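Long-range contacts in EAL/GGDEF domain protein (PDB 3ICL), which is of unknown function but belongs to the GGDEF domain family, an alpha/beta fold with a mixed central sheet covered by helices: residues L33-V38 with K81-L86; Q11-R16 with T73-G78; G124-P129 with R140-A145; D37-K42 with S120-I125. The protein carries 1 engineered substitution. One frame throughout, in Å; residues are numbered along the deposited sequence.

Contact 1: L33-V38 with K81-L86; sequences LLFLDV and KFTILL. Engineered in segment 81-86: Lys-81 (natural residue Glu). With SO4 (sulfate ion), chain C.
Thr-83 lays its methyl CG2 over one face of the Phe-35 ring, 3.8 Å from the ring centroid and 15° off the normal, a CH-pi contact. Lys-81 CB meets the same ring at its edge. Threonine suits the place because its two branches do different work: with OG1 set between backbone N and carbonyl carbon (chi1 50°), the methyl faces the ring while the hydroxyl bonds to Arg-10 and to the carbonyl O of Ala-75. The other side of the strand pair is purely hydrocarbon. Leu-34 CB sits 3.8 Å from Ile-84 CB, and Leu-36 CD2 meets the ring edge of Phe-82 at CD2 of that ring, 3.9 Å away; Val-38 CG2 touches that edge too.

Two pairs of backbone bonds set this register. Leu-34 N to Ile-84 O is 2.8 Å and Ile-84 N to Leu-34 O 2.7 Å, and Leu-36 and Phe-82 exchange a similar pair. At the far end Asp-37 and the engineered Lys-81 (Glu in nature) lie side by side. The lysine chain, bent at chi2 and chi3, carries Lys-81 NZ to sulfate O1 at 2.8 Å, while Asp-37 OD2 lies 2.8 Å from sulfate O4. Tyr-147 and Lys-150 of helix 135-152 also bond the ion.

Strand 32-38 has strand 121-127 on its other edge, so this antiparallel pair belongs to the middle of the sheet; Lys-81 and Phe-82 end the family's GGDEF signature, which starts at Gly-78 in the hairpin turn.

Contact 2: Q11-R16 with T73-G78; sequences QLFCDR and TVARIG
Phe-13 reaches from its helix onto strand 73-77, and each step along its side chain finds a different neighbour. Phe-13 CB starts 3.7 Å from the methyl CB of Ala-75. CG stays close to the same methyl; Phe-13 CD2 touches it too and, at 3.8 Å, Thr-73 CG2. Phe-13 CE2 then brings the ring edge up to Thr-73 O, 3.7 Å away. Holding CG anti to the backbone N (chi1 176°) swings the ring past this strand, to Thr-83 and Leu-85 of strand 81-86 and Leu-33 of strand 32-38. A small residue suits position 75, since the helix lies near enough for its CB to meet CB of Phe-13.

One turn on, Arg-16 bends at chi2 and its NH1 donates to Thr-73 OG1 over 2.6 Å. The acceptor lies near the guanidinium plane, but the bond is bent, 134° at the hydrogen. Leu-12 CG lies over the centre of one guanidinium face. Arg-16 takes the exposed end of the contact and Phe-13 the buried part.

Helix 10-23 thus packs on the sheet where strand 73-77, outermost in this chain, pairs with strand 81-86: a helix-on-sheet layer over the GGDEF hairpin.

Contact 3: G124-P129 with R140-A145; sequences GIAVSP and RNADTA. With SO4 (sulfate ion), chain D.
Strand 124-127 and helix 140-145 run roughly antiparallel, 146° between their directions, with axes only 5.7 Å apart at closest approach. They are the first two elements of a beta-alpha-beta unit that returns through strand 156-159 beside strand 121-127. So short a spacing depends on small residues. Gly-124 presents its CA directly to the helix backbone, 3.4 Å from Ala-142 O in a CA-H...O contact; glycine suits the place because the helix carbonyl occupies the side on which a side chain would project. Ala-145 CB closes over the strand backbone, 3.7 Å from Gly-124 CA and 3.8 Å from Ile-125 N. Two residues along the strand, Ala-126 CB meets Ala-142 CB at 3.6 Å, so here methyl groups replace the bare backbone as the touching surface.

Ile-125 between them faces away from the helix and fills the other side of the sheet, against Leu-34, Tyr-157 and Phe-159. The outward side of the helix is polar. Thr-144 OG1 donates to Arg-140 O, 3.0 Å away, and Thr-144 N bonds the same oxygen from the opposite face of its plane, giving that carbonyl two donors. Arg-140 itself points away from the strand, its NH1 also paired with Glu-136. Bent at chi3, it turns the guanidinium edge to a sulfate ion: Arg-140 NH1 to sulfate O2 is 2.8 Å, with 164° at the hydrogen, and Arg-140 NH2 to sulfate O1 is 3.2 Å.

Contact 4: D37-K42 with S120-I125; sequences DVDNFK and SVSIGI
Asp-37 and Ser-122 form the firmly zipped end of this contact, a hydrogen-bonded antiparallel pair in which Asp-37 N reaches Ser-122 O at 2.9 Å and Ser-122 N reaches Asp-37 O at 3.1 Å. Next to it Val-38 faces Val-121, a non-hydrogen-bonded pair. CG1 of Val-121 lies beside Asp-37 O, and the side chain of Val-121 is buried against Leu-36 and, from helix 96-106, Leu-103 and Leu-106; a beta-branched apolar residue fits both the extended backbone and that core.

Beyond the valines the ladder gives out. Strand 32-38, central in the sheet of this GGDEF domain, turns here through a type I turn from Val-38 to Phe-41 into helix 41-48, with Asn-40 at the N-cap position although its side chain makes no capping bond. Polar, partly exposed side chains take over. Asp-39 N makes only a weak, bent bond to Ser-120 O. Ser-120 is small enough for its OG to lie 3.1 Å from Asp-39 CB. Asn-40 does more: its CG stands between the backbone N and carbonyl carbon (chi1 65°), and OD1 accepts from Ser-120 N over 2.9 Å. That bond is straight at the hydrogen, 164°, yet the donor comes from above the amide carbonyl plane, 57° out of it. The other end, ND2, bonds Val-118 O, which fixes the rotation and uses the amide's acceptor and donor at once. Asp-39 leans back toward the strand, OD2 2.7 Å from Ser-122 OG; that hydroxyl has a second acceptor in Asn-156 OD1, and Lys-150 packs against both Asp-39 and Ser-122.

Contact 1 is the hub: its centre lies about 9 Å from those of contacts 2 and 4 and about 10 Å from that of contact 3, whereas the centres of contacts 2 and 4 stand about 17 Å apart across the chain's centre. Thr-83 N and Ala-75 O, 2.8 Å apart, tie contact 1 to contact 2, and Phe-35 N to Gly-124 O at 2.9 Å ties it to strand 121-127, which contacts 3 and 4 share. Helices 10-23 and 135-152 cover the sheet in contacts 2 and 3. Asp-37, in contacts 1 and 4, borders one sulfate ion, probably from the crystallisation liquor, that may mark a pocket; the other lies on the outer side of contact 3.

Contact 1: L33-V38 with K81-L86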
# COMPACT_ATOMS: atom_id res chain seq x y z
N LEU A 33 -4.17 -8.05 -0.61
CA LEU A 33 -2.94 -7.35 -0.30
C LEU A 33 -2.63 -6.32 -1.37
O LEU A 33 -2.63 -6.62 -2.57
CB LEU A 33 -1.80 -8.36 -0.21
CG LEU A 33 -0.66 -8.16 0.78
CD1 LEU A 33 -1.19 -8.00 2.20
CD2 LEU A 33 0.25 -9.37 0.68
N LEU A 34 -2.38 -5.08 -0.95
CA LEU A 34 -2.01 -4.02 -1.87
C LEU A 34 -0.57 -3.66 -1.53
O LEU A 34 -0.21 -3.57 -0.36
CB LEU A 34 -2.91 -2.78 -1.68
CG LEU A 34 -4.24 -2.74 -2.45
CD1 LEU A 34 -5.07 -3.98 -2.14
CD2 LEU A 34 -5.00 -1.48 -2.07
N PHE A 35 0.25 -3.49 -2.56
CA PHE A 35 1.65 -3.14 -2.38
C PHE A 35 1.78 -1.79 -3.09
O PHE A 35 1.70 -1.73 -4.32
CB PHE A 35 2.56 -4.19 -3.04
CG PHE A 35 3.82 -4.49 -2.26
CD1 PHE A 35 4.72 -3.47 -1.95
CD2 PHE A 35 4.12 -5.79 -1.88
CE1 PHE A 35 5.91 -3.76 -1.26
CE2 PHE A 35 5.30 -6.09 -1.19
CZ PHE A 35 6.20 -5.07 -0.88
N LEU A 36 1.95 -0.73 -2.32
CA LEU A 36 2.03 0.61 -2.87
C LEU A 36 3.45 1.15 -2.95
O LEU A 36 4.26 0.97 -2.04
CB LEU A 36 1.15 1.55 -2.04
CG LEU A 36 0.99 3.01 -2.45
CD1 LEU A 36 -0.33 3.52 -1.87
CD2 LEU A 36 2.16 3.84 -1.96
N ASP A 37 3.73 1.84 -4.05
CA ASP A 37 5.05 2.41 -4.28
C ASP A 37 4.92 3.90 -4.51
O ASP A 37 4.08 4.34 -5.30
CB ASP A 37 5.67 1.77 -5.53
CG ASP A 37 7.11 2.15 -5.74
OD1 ASP A 37 7.59 3.13 -5.12
OD2 ASP A 37 7.78 1.47 -6.54
N VAL A 38 5.72 4.68 -3.79
CA VAL A 38 5.72 6.12 -4.01
C VAL A 38 6.80 6.23 -5.07
O VAL A 38 7.99 6.31 -4.77
CB VAL A 38 6.11 6.91 -2.74
CG1 VAL A 38 6.12 8.40 -3.04
CG2 VAL A 38 5.10 6.61 -1.63
N LYS A 81 7.88 2.08 0.15
CA LYS A 81 6.76 1.25 -0.27
C LYS A 81 5.91 0.97 0.96
O LYS A 81 6.37 1.11 2.09
CB LYS A 81 7.23 -0.07 -0.88
CG LYS A 81 7.41 -0.07 -2.39
CD LYS A 81 8.65 0.69 -2.83
CE LYS A 81 9.92 -0.04 -2.41
NZ LYS A 81 11.13 0.69 -2.86
N PHE A 82 4.66 0.58 0.74
CA PHE A 82 3.75 0.27 1.83
C PHE A 82 2.98 -1.01 1.51
O PHE A 82 2.51 -1.20 0.38
CB PHE A 82 2.74 1.41 2.02
CG PHE A 82 3.36 2.70 2.50
CD1 PHE A 82 3.53 2.94 3.86
CD2 PHE A 82 3.77 3.67 1.59
CE1 PHE A 82 4.11 4.14 4.30
CE2 PHE A 82 4.34 4.86 2.03
CZ PHE A 82 4.51 5.09 3.38
N THR A 83 2.87 -1.90 2.49
CA THR A 83 2.11 -3.13 2.29
C THR A 83 0.80 -2.90 3.00
O THR A 83 0.76 -2.57 4.19
CB THR A 83 2.80 -4.37 2.89
OG1 THR A 83 3.19 -4.09 4.24
CG2 THR A 83 4.03 -4.75 2.05
N ILE A 84 -0.29 -3.06 2.26
CA ILE A 84 -1.62 -2.82 2.78
C ILE A 84 -2.44 -4.11 2.84
O ILE A 84 -2.68 -4.75 1.82
CB ILE A 84 -2.31 -1.77 1.90
CG1 ILE A 84 -1.50 -0.48 1.96
CG2 ILE A 84 -3.76 -1.58 2.32
CD1 ILE A 84 -1.65 0.41 0.74
N LEU A 85 -2.87 -4.47 4.04
CA LEU A 85 -3.67 -5.67 4.24
C LEU A 85 -5.14 -5.34 4.40
O LEU A 85 -5.52 -4.59 5.29
CB LEU A 85 -3.18 -6.41 5.49
CG LEU A 85 -4.11 -7.45 6.14
CD1 LEU A 85 -4.49 -8.54 5.15
CD2 LEU A 85 -3.41 -8.04 7.36
N LEU A 86 -5.97 -5.89 3.51
CA LEU A 86 -7.40 -5.70 3.59
C LEU A 86 -7.93 -6.95 4.28
O LEU A 86 -7.99 -8.03 3.69
CB LEU A 86 -8.01 -5.53 2.19
CG LEU A 86 -7.43 -4.36 1.39
CD1 LEU A 86 -8.23 -4.19 0.12
CD2 LEU A 86 -7.45 -3.07 2.20
S SO4 C . 11.82 1.12 -6.26
O1 SO4 C . 11.52 -0.09 -5.48
O2 SO4 C . 12.59 2.06 -5.42
O3 SO4 C . 12.60 0.76 -7.45
O4 SO4 C . 10.55 1.77 -6.67

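Contact 2: Q11-R16 with T73-G78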
# COMPACT_ATOMS: atom_id res chain seq x y z
N GLN A 11 6.94 -6.99 11.59
CA GLN A 11 6.58 -8.20 12.32
C GLN A 11 5.09 -8.23 12.65
O GLN A 11 4.44 -9.26 12.51
CB GLN A 11 7.38 -8.28 13.63
CG GLN A 11 7.05 -9.49 14.50
CD GLN A 11 7.43 -10.80 13.84
OE1 GLN A 11 8.59 -11.04 13.53
NE2 GLN A 11 6.44 -11.66 13.63
N LEU A 12 4.57 -7.10 13.11
CA LEU A 12 3.16 -7.01 13.45
C LEU A 12 2.31 -7.16 12.19
O LEU A 12 1.28 -7.83 12.20
CB LEU A 12 2.85 -5.68 14.14
CG LEU A 12 1.39 -5.49 14.58
CD1 LEU A 12 0.94 -6.67 15.44
CD2 LEU A 12 1.27 -4.18 15.34
N PHE A 13 2.74 -6.53 11.10
CA PHE A 13 2.00 -6.64 9.85
C PHE A 13 1.94 -8.12 9.48
O PHE A 13 0.90 -8.66 9.12
CB PHE A 13 2.68 -5.85 8.74
CG PHE A 13 2.00 -6.01 7.39
CD1 PHE A 13 2.29 -7.10 6.58
CD2 PHE A 13 1.05 -5.08 6.98
CE1 PHE A 13 1.63 -7.27 5.36
CE2 PHE A 13 0.38 -5.25 5.76
CZ PHE A 13 0.67 -6.35 4.95
N CYS A 14 3.09 -8.77 9.59
CA CYS A 14 3.23 -10.19 9.30
C CYS A 14 2.24 -11.01 10.13
O CYS A 14 1.56 -11.90 9.61
CB CYS A 14 4.66 -10.63 9.60
SG CYS A 14 4.94 -12.41 9.62
N ASP A 15 2.16 -10.71 11.42
CA ASP A 15 1.25 -11.42 12.31
C ASP A 15 -0.20 -11.17 11.91
O ASP A 15 -1.03 -12.09 11.91
CB ASP A 15 1.47 -10.97 13.76
CG ASP A 15 2.80 -11.44 14.33
OD1 ASP A 15 3.56 -12.14 13.63
OD2 ASP A 15 3.08 -11.09 15.50
N ARG A 16 -0.51 -9.92 11.57
CA ARG A 16 -1.85 -9.54 11.16
C ARG A 16 -2.26 -10.29 9.90
O ARG A 16 -3.38 -10.80 9.80
CB ARG A 16 -1.90 -8.03 10.89
CG ARG A 16 -1.69 -7.15 12.11
CD ARG A 16 -2.91 -7.12 13.01
NE ARG A 16 -2.76 -6.17 14.11
CZ ARG A 16 -2.65 -4.85 13.95
NH1 ARG A 16 -2.66 -4.31 12.74
NH2 ARG A 16 -2.53 -4.06 15.01
N THR A 73 -4.56 -3.24 8.04
CA THR A 73 -3.23 -2.89 8.53
C THR A 73 -2.35 -2.34 7.41
O THR A 73 -2.38 -2.84 6.28
CB THR A 73 -2.53 -4.11 9.16
OG1 THR A 73 -3.35 -4.63 10.21
CG2 THR A 73 -1.18 -3.71 9.75
N VAL A 74 -1.57 -1.32 7.73
CA VAL A 74 -0.66 -0.69 6.78
C VAL A 74 0.73 -0.67 7.41
O VAL A 74 0.87 -0.37 8.60
CB VAL A 74 -1.09 0.76 6.47
CG1 VAL A 74 -0.15 1.38 5.46
CG2 VAL A 74 -2.52 0.78 5.96
N ALA A 75 1.76 -0.99 6.63
CA ALA A 75 3.13 -0.99 7.14
C ALA A 75 4.10 -0.61 6.03
O ALA A 75 3.91 -0.98 4.87
CB ALA A 75 3.48 -2.36 7.71
N ARG A 76 5.16 0.11 6.38
CA ARG A 76 6.15 0.56 5.42
C ARG A 76 7.20 -0.51 5.14
O ARG A 76 7.49 -1.35 5.99
CB ARG A 76 6.83 1.83 5.95
CG ARG A 76 7.77 2.53 4.97
CD ARG A 76 8.10 3.94 5.46
NE ARG A 76 8.88 3.94 6.69
CZ ARG A 76 10.20 4.11 6.75
NH1 ARG A 76 10.89 4.31 5.63
NH2 ARG A 76 10.83 4.09 7.91
N ILE A 77 7.77 -0.48 3.94
CA ILE A 77 8.81 -1.43 3.59
C ILE A 77 9.67 -0.90 2.45
O ILE A 77 9.21 -0.11 1.63
CB ILE A 77 8.22 -2.82 3.20
CG1 ILE A 77 9.35 -3.86 3.13
CG2 ILE A 77 7.49 -2.75 1.87
CD1 ILE A 77 8.86 -5.28 2.89
N GLY A 78 10.94 -1.32 2.43
CA GLY A 78 11.83 -0.88 1.38
C GLY A 78 11.95 0.63 1.31
O GLY A 78 12.12 1.20 0.23

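Contact 3: G124-P129 with R140-A145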
# COMPACT_ATOMS: atom_id res chain seq x y z
N GLY A 124 0.07 -2.53 -6.72
CA GLY A 124 -0.09 -3.89 -7.21
C GLY A 124 -1.06 -4.59 -6.29
O GLY A 124 -1.00 -4.39 -5.07
N ILE A 125 -1.86 -5.40 -6.79
CA ILE A 125 -2.85 -6.02 -5.92
C ILE A 125 -2.86 -7.54 -5.99
O ILE A 125 -2.78 -8.13 -7.07
CB ILE A 125 -4.30 -5.54 -6.23
CG1 ILE A 125 -4.48 -4.05 -5.91
CG2 ILE A 125 -5.29 -6.33 -5.38
CD1 ILE A 125 -5.77 -3.46 -6.43
N ALA A 126 -2.97 -8.29 -4.99
CA ALA A 126 -2.96 -9.75 -4.98
C ALA A 126 -4.13 -10.21 -4.13
O ALA A 126 -4.28 -9.80 -2.99
CB ALA A 126 -1.65 -10.27 -4.41
N VAL A 127 -4.96 -11.08 -4.71
CA VAL A 127 -6.14 -11.60 -4.01
C VAL A 127 -5.94 -13.06 -3.61
O VAL A 127 -5.55 -13.88 -4.43
CB VAL A 127 -7.40 -11.51 -4.91
CG1 VAL A 127 -8.64 -11.88 -4.11
CG2 VAL A 127 -7.53 -10.11 -5.49
N SER A 128 -6.22 -13.36 -2.35
CA SER A 128 -6.09 -14.73 -1.86
C SER A 128 -7.40 -15.45 -2.19
O SER A 128 -8.48 -14.87 -2.03
CB SER A 128 -5.87 -14.76 -0.35
OG SER A 128 -5.69 -16.09 0.11
N PRO A 129 -7.33 -16.72 -2.62
CA PRO A 129 -6.13 -17.53 -2.82
C PRO A 129 -5.57 -17.54 -4.25
O PRO A 129 -4.43 -17.94 -4.47
CB PRO A 129 -6.59 -18.91 -2.40
CG PRO A 129 -7.97 -18.95 -2.99
CD PRO A 129 -8.53 -17.58 -2.64
N ARG A 140 4.75 -11.27 -2.64
CA ARG A 140 5.59 -11.28 -3.82
C ARG A 140 4.77 -11.05 -5.08
O ARG A 140 5.22 -10.37 -6.01
CB ARG A 140 6.33 -12.62 -3.93
CG ARG A 140 7.45 -12.77 -2.90
CD ARG A 140 8.08 -14.15 -2.96
NE ARG A 140 8.60 -14.46 -4.29
CZ ARG A 140 9.19 -15.61 -4.61
NH1 ARG A 140 9.31 -16.56 -3.68
NH2 ARG A 140 9.64 -15.82 -5.83
N ASN A 141 3.57 -11.61 -5.12
CA ASN A 141 2.72 -11.44 -6.29
C ASN A 141 2.17 -10.01 -6.36
O ASN A 141 2.08 -9.43 -7.45
CB ASN A 141 1.60 -12.49 -6.29
CG ASN A 141 2.11 -13.88 -6.64
OD1 ASN A 141 1.41 -14.88 -6.46
ND2 ASN A 141 3.33 -13.96 -7.17
N ALA A 142 1.80 -9.44 -5.22
CA ALA A 142 1.30 -8.06 -5.23
C ALA A 142 2.47 -7.15 -5.62
O ALA A 142 2.29 -6.14 -6.31
CB ALA A 142 0.78 -7.67 -3.84
N ASP A 143 3.67 -7.52 -5.18
CA ASP A 143 4.87 -6.74 -5.47
C ASP A 143 5.14 -6.76 -6.97
O ASP A 143 5.44 -5.73 -7.58
CB ASP A 143 6.06 -7.33 -4.70
CG ASP A 143 7.21 -6.35 -4.55
OD1 ASP A 143 6.95 -5.13 -4.37
OD2 ASP A 143 8.38 -6.79 -4.60
N THR A 144 5.01 -7.94 -7.58
CA THR A 144 5.23 -8.08 -9.01
C THR A 144 4.20 -7.26 -9.79
O THR A 144 4.54 -6.58 -10.76
CB THR A 144 5.13 -9.55 -9.45
OG1 THR A 144 6.17 -10.31 -8.82
CG2 THR A 144 5.27 -9.67 -10.96
N ALA A 145 2.94 -7.31 -9.36
CA ALA A 145 1.89 -6.54 -10.03
C ALA A 145 2.20 -5.05 -9.91
O ALA A 145 1.99 -4.28 -10.84
CB ALA A 145 0.54 -6.85 -9.39
S SO4 D . 10.88 -19.48 -5.38
O1 SO4 D . 9.69 -19.02 -6.11
O2 SO4 D . 10.95 -18.85 -4.05
O3 SO4 D . 10.82 -20.95 -5.22
O4 SO4 D . 12.09 -19.13 -6.16

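Contact 4: D37-K42 with S120-I125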
# COMPACT_ATOMS: atom_id res chain seq x y z
N ASP A 37 3.73 1.84 -4.05
CA ASP A 37 5.05 2.41 -4.28
C ASP A 37 4.92 3.90 -4.51
O ASP A 37 4.08 4.34 -5.30
CB ASP A 37 5.67 1.77 -5.53
CG ASP A 37 7.11 2.15 -5.74
OD1 ASP A 37 7.59 3.13 -5.12
OD2 ASP A 37 7.78 1.47 -6.54
N VAL A 38 5.72 4.68 -3.79
CA VAL A 38 5.72 6.12 -4.01
C VAL A 38 6.80 6.23 -5.07
O VAL A 38 7.99 6.31 -4.77
CB VAL A 38 6.11 6.91 -2.74
CG1 VAL A 38 6.12 8.40 -3.04
CG2 VAL A 38 5.10 6.61 -1.63
N ASP A 39 6.36 6.20 -6.32
CA ASP A 39 7.24 6.22 -7.47
C ASP A 39 8.31 7.30 -7.53
O ASP A 39 9.45 7.01 -7.87
CB ASP A 39 6.42 6.27 -8.77
CG ASP A 39 5.50 5.08 -8.92
OD1 ASP A 39 5.76 4.02 -8.31
OD2 ASP A 39 4.50 5.19 -9.67
N ASN A 40 7.95 8.55 -7.21
CA ASN A 40 8.93 9.63 -7.30
C ASN A 40 9.53 10.06 -5.97
O ASN A 40 10.09 11.16 -5.85
CB ASN A 40 8.29 10.83 -8.02
CG ASN A 40 7.13 11.44 -7.24
OD1 ASN A 40 6.53 10.78 -6.39
ND2 ASN A 40 6.80 12.68 -7.56
N PHE A 41 9.45 9.20 -4.96
CA PHE A 41 9.99 9.54 -3.66
C PHE A 41 11.48 9.85 -3.63
O PHE A 41 11.90 10.82 -3.02
CB PHE A 41 9.70 8.44 -2.64
CG PHE A 41 10.16 8.79 -1.26
CD1 PHE A 41 9.42 9.68 -0.48
CD2 PHE A 41 11.34 8.27 -0.75
CE1 PHE A 41 9.86 10.05 0.80
CE2 PHE A 41 11.79 8.64 0.53
CZ PHE A 41 11.05 9.53 1.30
N LYS A 42 12.29 9.01 -4.27
CA LYS A 42 13.73 9.21 -4.27
C LYS A 42 14.15 10.60 -4.75
O LYS A 42 14.97 11.26 -4.11
CB LYS A 42 14.42 8.15 -5.14
CG LYS A 42 15.91 8.43 -5.33
CD LYS A 42 16.56 7.43 -6.27
CE LYS A 42 17.91 7.94 -6.74
NZ LYS A 42 18.80 8.28 -5.59
N SER A 120 3.75 10.49 -7.21
CA SER A 120 3.20 9.60 -8.23
C SER A 120 3.14 8.25 -7.51
O SER A 120 4.07 7.88 -6.80
CB SER A 120 4.13 9.56 -9.45
OG SER A 120 5.44 9.19 -9.07
N VAL A 121 2.05 7.51 -7.70
CA VAL A 121 1.85 6.24 -7.01
C VAL A 121 1.49 5.06 -7.91
O VAL A 121 0.77 5.22 -8.89
CB VAL A 121 0.71 6.38 -5.95
CG1 VAL A 121 0.42 5.06 -5.28
CG2 VAL A 121 1.08 7.44 -4.92
N SER A 122 2.01 3.88 -7.58
CA SER A 122 1.71 2.66 -8.34
C SER A 122 1.32 1.58 -7.34
O SER A 122 2.01 1.36 -6.35
CB SER A 122 2.91 2.18 -9.15
OG SER A 122 3.07 2.95 -10.33
N ILE A 123 0.21 0.90 -7.61
CA ILE A 123 -0.27 -0.14 -6.71
C ILE A 123 -0.46 -1.50 -7.37
O ILE A 123 -1.07 -1.62 -8.43
CB ILE A 123 -1.62 0.27 -6.09
CG1 ILE A 123 -1.47 1.61 -5.35
CG2 ILE A 123 -2.10 -0.83 -5.14
CD1 ILE A 123 -2.77 2.14 -4.78
N GLY A 124 0.07 -2.53 -6.72
CA GLY A 124 -0.09 -3.89 -7.21
C GLY A 124 -1.06 -4.59 -6.29
O GLY A 124 -1.00 -4.39 -5.07
N ILE A 125 -1.86 -5.40 -6.79
CA ILE A 125 -2.85 -6.02 -5.92
C ILE A 125 -2.86 -7.54 -5.99
O ILE A 125 -2.78 -8.13 -7.07
CB ILE A 125 -4.30 -5.54 -6.23
CG1 ILE A 125 -4.48 -4.05 -5.91
CG2 ILE A 125 -5.29 -6.33 -5.38
CD1 ILE A 125 -5.77 -3.46 -6.43